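Local coordinates for paraflagellar rod component (PDB 2Q0X), which is of unknown function but adopts the alpha/beta hydrolase fold and is named as a component of the paraflagellar rod, at residues 140-154 against 199-211. Sequence-based numbering, arbitrary orientation.
Sequences LHGVVCDPENPLFTP and TLQEAVWNPCIRK
Val144 lies over one face of the Trp205 indole, its CB 3.8 Å from the centroid of the five-membered ring in a CH-pi contact; Ile209 CG1 sits on the opposite face, offset toward the rim. At the Phe152 ring, Gln201 CG stands almost on the ring normal, Leu151 CB lies against the other face, toward the rim, and Glu202 OE2 comes up at the edge. The third flat group, the Arg210 guanidinium, has Pro147 CB over one face. Its NH1 gives a hydrogen bond to Phe152 O (2.9 Å), and NH2 adds weak ones to the same oxygen, to Pro147 O and to Glu148 OE2, the last a 3.2 Å salt bridge with carboxylate and guanidinium planes nearly perpendicular (88°). Between the rings, Gln201 starts with CG anti to its backbone N (chi1 -168°) and then bends at chi2, which brings the amide against the backbone of Cys145. Cys145 N donates to Gln201 OE1 at 2.9 Å, and Gln201 NE2 returns a bond to Cys145 O at 3.0 Å, arriving well above that carbonyl's plane. The second NE2 partner is Asn206 OD1. Trp205 NE1, poorly angled for nearby Cys145 O, hydrogen-bonds Tyr237 OH. Leu200 packs on Leu140 and Gly142, docking helix 200-209 beside the end of strand 135-143. The Gln201 amide and, just past the helix, the Arg210 guanidinium bond mainly to main-chain atoms, which probably helps set the loop's course toward helix 154-170.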
loop_
_atom_site.group_PDB
_atom_site.type_symbol
_atom_site.label_atom_id
_atom_site.label_comp_id
_atom_site.label_asym_id
_atom_site.label_seq_id
_atom_site.Cartn_x
_atom_site.Cartn_y
_atom_site.Cartn_z
ATOM N N LEU A 140 11.725 -18.717 1.371
ATOM C CA LEU A 140 12.000 -17.680 0.397
ATOM C C LEU A 140 11.625 -18.153 -0.994
ATOM O O LEU A 140 11.987 -19.248 -1.409
ATOM C CB LEU A 140 13.477 -17.270 0.423
ATOM C CG LEU A 140 14.105 -16.896 1.773
ATOM C CD1 LEU A 140 15.616 -16.731 1.656
ATOM C CD2 LEU A 140 13.461 -15.696 2.349
ATOM N N HIS A 141 10.900 -17.305 -1.711
ATOM C CA HIS A 141 10.533 -17.565 -3.104
ATOM C C HIS A 141 11.240 -16.576 -3.987
ATOM O O HIS A 141 11.316 -15.383 -3.671
ATOM C CB HIS A 141 9.015 -17.499 -3.327
ATOM C CG HIS A 141 8.592 -17.825 -4.733
ATOM N ND1 HIS A 141 8.695 -16.921 -5.768
ATOM C CD2 HIS A 141 8.092 -18.960 -5.275
ATOM C CE1 HIS A 141 8.261 -17.480 -6.882
ATOM N NE2 HIS A 141 7.896 -18.720 -6.612
ATOM N N GLY A 142 11.756 -17.091 -5.103
ATOM C CA GLY A 142 12.270 -16.242 -6.149
ATOM C C GLY A 142 12.183 -16.836 -7.534
ATOM O O GLY A 142 12.232 -18.061 -7.722
ATOM N N VAL A 143 12.047 -15.942 -8.506
ATOM C CA VAL A 143 12.179 -16.271 -9.916
ATOM C C VAL A 143 13.605 -15.974 -10.316
ATOM O O VAL A 143 14.122 -14.903 -10.041
ATOM C CB VAL A 143 11.248 -15.430 -10.787
ATOM C CG1 VAL A 143 11.429 -15.810 -12.288
ATOM C CG2 VAL A 143 9.782 -15.573 -10.301
ATOM N N VAL A 144 14.238 -16.924 -10.976
ATOM C CA VAL A 144 15.637 -16.775 -11.373
ATOM C C VAL A 144 15.751 -16.800 -12.900
ATOM O O VAL A 144 14.894 -17.360 -13.577
ATOM C CB VAL A 144 16.509 -17.889 -10.761
ATOM C CG1 VAL A 144 16.512 -17.765 -9.265
ATOM C CG2 VAL A 144 16.002 -19.285 -11.187
ATOM N N CYS A 145 16.813 -16.182 -13.411
ATOM C CA CYS A 145 17.156 -16.227 -14.830
ATOM C C CYS A 145 18.625 -16.659 -15.018
ATOM O O CYS A 145 19.361 -16.843 -14.055
ATOM C CB CYS A 145 16.917 -14.856 -15.449
ATOM S SG CYS A 145 17.970 -13.559 -14.782
ATOM N N ASP A 146 19.045 -16.816 -16.267
ATOM C CA ASP A 146 20.442 -17.087 -16.586
ATOM C C ASP A 146 21.321 -15.943 -16.062
ATOM O O ASP A 146 21.063 -14.801 -16.378
ATOM C CB ASP A 146 20.619 -17.249 -18.104
ATOM C CG ASP A 146 21.979 -17.827 -18.493
ATOM O OD1 ASP A 146 22.994 -17.596 -17.798
ATOM O OD2 ASP A 146 22.036 -18.525 -19.521
ATOM N N PRO A 147 22.353 -16.255 -15.247
ATOM C CA PRO A 147 23.278 -15.228 -14.740
ATOM C C PRO A 147 23.980 -14.404 -15.821
ATOM O O PRO A 147 24.388 -13.270 -15.554
ATOM C CB PRO A 147 24.307 -16.040 -13.953
ATOM C CG PRO A 147 23.620 -17.287 -13.590
ATOM C CD PRO A 147 22.684 -17.592 -14.712
ATOM N N GLU A 148 24.106 -14.974 -17.024
ATOM C CA GLU A 148 24.718 -14.286 -18.151
ATOM C C GLU A 148 23.758 -13.343 -18.872
ATOM O O GLU A 148 24.139 -12.715 -19.856
ATOM C CB GLU A 148 25.326 -15.301 -19.133
ATOM C CG GLU A 148 26.391 -16.204 -18.497
ATOM C CD GLU A 148 27.451 -15.424 -17.709
ATOM O OE1 GLU A 148 27.954 -14.401 -18.244
ATOM O OE2 GLU A 148 27.781 -15.834 -16.562
ATOM N N ASN A 149 22.519 -13.263 -18.387
ATOM C CA ASN A 149 21.604 -12.176 -18.719
ATOM C C ASN A 149 22.316 -10.824 -18.533
ATOM O O ASN A 149 23.001 -10.631 -17.547
ATOM C CB ASN A 149 20.383 -12.282 -17.805
ATOM C CG ASN A 149 19.286 -11.321 -18.159
ATOM O OD1 ASN A 149 19.379 -10.115 -17.906
ATOM N ND2 ASN A 149 18.199 -11.861 -18.700
ATOM N N PRO A 150 22.151 -9.881 -19.481
ATOM C CA PRO A 150 22.941 -8.637 -19.400
ATOM C C PRO A 150 22.747 -7.808 -18.110
ATOM O O PRO A 150 23.580 -6.955 -17.802
ATOM C CB PRO A 150 22.488 -7.847 -20.639
ATOM C CG PRO A 150 21.164 -8.429 -21.000
ATOM C CD PRO A 150 21.248 -9.879 -20.644
ATOM N N LEU A 151 21.660 -8.050 -17.379
ATOM C CA LEU A 151 21.461 -7.430 -16.070
ATOM C C LEU A 151 22.410 -7.962 -14.991
ATOM O O LEU A 151 22.799 -7.214 -14.099
ATOM C CB LEU A 151 20.026 -7.625 -15.602
ATOM C CG LEU A 151 18.954 -6.808 -16.317
ATOM C CD1 LEU A 151 17.591 -7.154 -15.732
ATOM C CD2 LEU A 151 19.242 -5.296 -16.223
ATOM N N PHE A 152 22.788 -9.242 -15.083
ATOM C CA PHE A 152 23.533 -9.919 -14.008
ATOM C C PHE A 152 24.952 -10.353 -14.385
ATOM O O PHE A 152 25.646 -10.947 -13.583
ATOM C CB PHE A 152 22.707 -11.090 -13.462
ATOM C CG PHE A 152 21.406 -10.658 -12.880
ATOM C CD1 PHE A 152 21.382 -9.942 -11.686
ATOM C CD2 PHE A 152 20.210 -10.916 -13.536
ATOM C CE1 PHE A 152 20.217 -9.516 -11.144
ATOM C CE2 PHE A 152 19.011 -10.475 -13.003
ATOM C CZ PHE A 152 19.016 -9.768 -11.803
ATOM N N THR A 153 25.394 -10.039 -15.592
ATOM C CA THR A 153 26.812 -10.115 -15.912
ATOM C C THR A 153 27.576 -9.120 -15.017
ATOM O O THR A 153 26.996 -8.126 -14.567
ATOM C CB THR A 153 27.083 -9.741 -17.385
ATOM O OG1 THR A 153 26.686 -8.385 -17.609
ATOM C CG2 THR A 153 26.341 -10.670 -18.346
ATOM N N PRO A 154 28.874 -9.379 -14.755
ATOM C CA PRO A 154 29.695 -8.466 -13.945
ATOM C C PRO A 154 29.528 -6.987 -14.306
ATOM O O PRO A 154 29.472 -6.143 -13.402
ATOM C CB PRO A 154 31.127 -8.924 -14.251
ATOM C CG PRO A 154 30.983 -10.400 -14.496
ATOM C CD PRO A 154 29.647 -10.557 -15.202
ATOM N N THR A 199 17.024 -9.985 -4.402
ATOM C CA THR A 199 16.251 -11.205 -4.663
ATOM C C THR A 199 17.152 -12.423 -4.541
ATOM O O THR A 199 18.344 -12.304 -4.304
ATOM C CB THR A 199 15.652 -11.180 -6.087
ATOM O OG1 THR A 199 16.722 -11.138 -7.054
ATOM C CG2 THR A 199 14.718 -9.947 -6.265
ATOM N N LEU A 200 16.560 -13.598 -4.697
ATOM C CA LEU A 200 17.297 -14.847 -4.738
ATOM C C LEU A 200 18.271 -14.964 -5.910
ATOM O O LEU A 200 19.191 -15.782 -5.859
ATOM C CB LEU A 200 16.331 -16.013 -4.749
ATOM C CG LEU A 200 15.573 -16.220 -3.439
ATOM C CD1 LEU A 200 14.858 -17.535 -3.482
ATOM C CD2 LEU A 200 16.492 -16.163 -2.247
ATOM N N GLN A 201 18.076 -14.180 -6.979
ATOM C CA GLN A 201 19.098 -14.105 -8.030
ATOM C C GLN A 201 20.460 -13.724 -7.437
ATOM O O GLN A 201 21.461 -14.410 -7.648
ATOM C CB GLN A 201 18.704 -13.112 -9.116
ATOM C CG GLN A 201 19.550 -13.178 -10.392
ATOM C CD GLN A 201 19.226 -14.377 -11.251
ATOM O OE1 GLN A 201 18.115 -14.912 -11.185
ATOM N NE2 GLN A 201 20.196 -14.810 -12.079
ATOM N N GLU A 202 20.500 -12.631 -6.681
ATOM C CA GLU A 202 21.764 -12.157 -6.099
ATOM C C GLU A 202 22.187 -12.983 -4.873
ATOM O O GLU A 202 23.371 -13.269 -4.689
ATOM C CB GLU A 202 21.645 -10.680 -5.709
ATOM C CG GLU A 202 21.397 -9.740 -6.908
ATOM C CD GLU A 202 19.952 -9.324 -7.087
ATOM O OE1 GLU A 202 19.026 -10.081 -6.694
ATOM O OE2 GLU A 202 19.740 -8.228 -7.652
ATOM N N ALA A 203 21.209 -13.373 -4.056
ATOM C CA ALA A 203 21.477 -14.089 -2.803
ATOM C C ALA A 203 21.922 -15.546 -3.013
ATOM O O ALA A 203 22.736 -16.046 -2.254
ATOM C CB ALA A 203 20.269 -14.037 -1.906
ATOM N N VAL A 204 21.382 -16.217 -4.039
ATOM C CA VAL A 204 21.606 -17.655 -4.203
ATOM C C VAL A 204 22.060 -18.061 -5.617
ATOM O O VAL A 204 23.087 -18.709 -5.774
ATOM C CB VAL A 204 20.329 -18.447 -3.807
ATOM C CG1 VAL A 204 20.433 -19.915 -4.194
ATOM C CG2 VAL A 204 20.054 -18.316 -2.314
ATOM N N TRP A 205 21.312 -17.670 -6.632
ATOM C CA TRP A 205 21.497 -18.216 -7.968
ATOM C C TRP A 205 22.843 -17.831 -8.561
ATOM O O TRP A 205 23.663 -18.702 -8.898
ATOM C CB TRP A 205 20.366 -17.759 -8.896
ATOM C CG TRP A 205 20.181 -18.649 -10.078
ATOM C CD1 TRP A 205 20.469 -18.358 -11.362
ATOM C CD2 TRP A 205 19.672 -19.990 -10.064
ATOM N NE1 TRP A 205 20.172 -19.432 -12.168
ATOM C CE2 TRP A 205 19.682 -20.450 -11.393
ATOM C CE3 TRP A 205 19.204 -20.844 -9.055
ATOM C CZ2 TRP A 205 19.240 -21.731 -11.749
ATOM C CZ3 TRP A 205 18.760 -22.116 -9.401
ATOM C CH2 TRP A 205 18.777 -22.547 -10.740
ATOM N N ASN A 206 23.061 -16.525 -8.686
ATOM C CA ASN A 206 24.330 -16.006 -9.200
ATOM C C ASN A 206 25.566 -16.531 -8.470
ATOM O O ASN A 206 26.433 -17.129 -9.100
ATOM C CB ASN A 206 24.295 -14.464 -9.239
ATOM C CG ASN A 206 23.418 -13.929 -10.362
ATOM O OD1 ASN A 206 22.932 -14.687 -11.215
ATOM N ND2 ASN A 206 23.229 -12.613 -10.388
ATOM N N PRO A 207 25.660 -16.328 -7.142
ATOM C CA PRO A 207 26.859 -16.837 -6.457
ATOM C C PRO A 207 27.052 -18.352 -6.506
ATOM O O PRO A 207 28.185 -18.809 -6.532
ATOM C CB PRO A 207 26.681 -16.349 -5.014
ATOM C CG PRO A 207 25.220 -15.991 -4.894
ATOM C CD PRO A 207 24.756 -15.612 -6.224
ATOM N N CYS A 208 25.966 -19.126 -6.524
ATOM C CA CYS A 208 26.092 -20.583 -6.589
ATOM C C CYS A 208 26.600 -21.033 -7.954
ATOM O O CYS A 208 27.509 -21.829 -8.033
ATOM C CB CYS A 208 24.767 -21.288 -6.297
ATOM S SG CYS A 208 24.358 -21.483 -4.566
ATOM N N ILE A 209 25.989 -20.531 -9.030
ATOM C CA ILE A 209 26.440 -20.856 -10.400
ATOM C C ILE A 209 27.885 -20.378 -10.653
ATOM O O ILE A 209 28.652 -21.038 -11.370
ATOM C CB ILE A 209 25.497 -20.237 -11.479
ATOM C CG1 ILE A 209 24.034 -20.707 -11.310
ATOM C CG2 ILE A 209 26.000 -20.538 -12.912
ATOM C CD1 ILE A 209 23.845 -22.214 -11.265
ATOM N N ARG A 210 28.251 -19.238 -10.069
ATOM C CA ARG A 210 29.598 -18.673 -10.233
ATOM C C ARG A 210 30.612 -19.057 -9.125
ATOM O O ARG A 210 31.710 -18.495 -9.070
ATOM C CB ARG A 210 29.505 -17.156 -10.319
ATOM C CG ARG A 210 29.092 -16.667 -11.678
ATOM C CD ARG A 210 28.518 -15.282 -11.588
ATOM N NE ARG A 210 28.254 -14.741 -12.916
ATOM C CZ ARG A 210 27.306 -13.857 -13.215
ATOM N NH1 ARG A 210 26.498 -13.386 -12.277
ATOM N NH2 ARG A 210 27.172 -13.448 -14.476
ATOM N N LYS A 211 30.230 -19.989 -8.250
ATOM C CA LYS A 211 31.075 -20.467 -7.148
ATOM C C LYS A 211 31.658 -19.339 -6.287
ATOM O O LYS A 211 32.785 -19.450 -5.775
ATOM C CB LYS A 211 32.173 -21.405 -7.682
ATOM C CG LYS A 211 31.699 -22.868 -7.911
ATOM C CD LYS A 211 31.569 -23.302 -9.386
ATOM C CE LYS A 211 32.842 -23.921 -9.935
ATOM N NZ LYS A 211 32.610 -25.034 -10.926
HETATM O O HOH W 1 14.815 -14.331 -7.464
#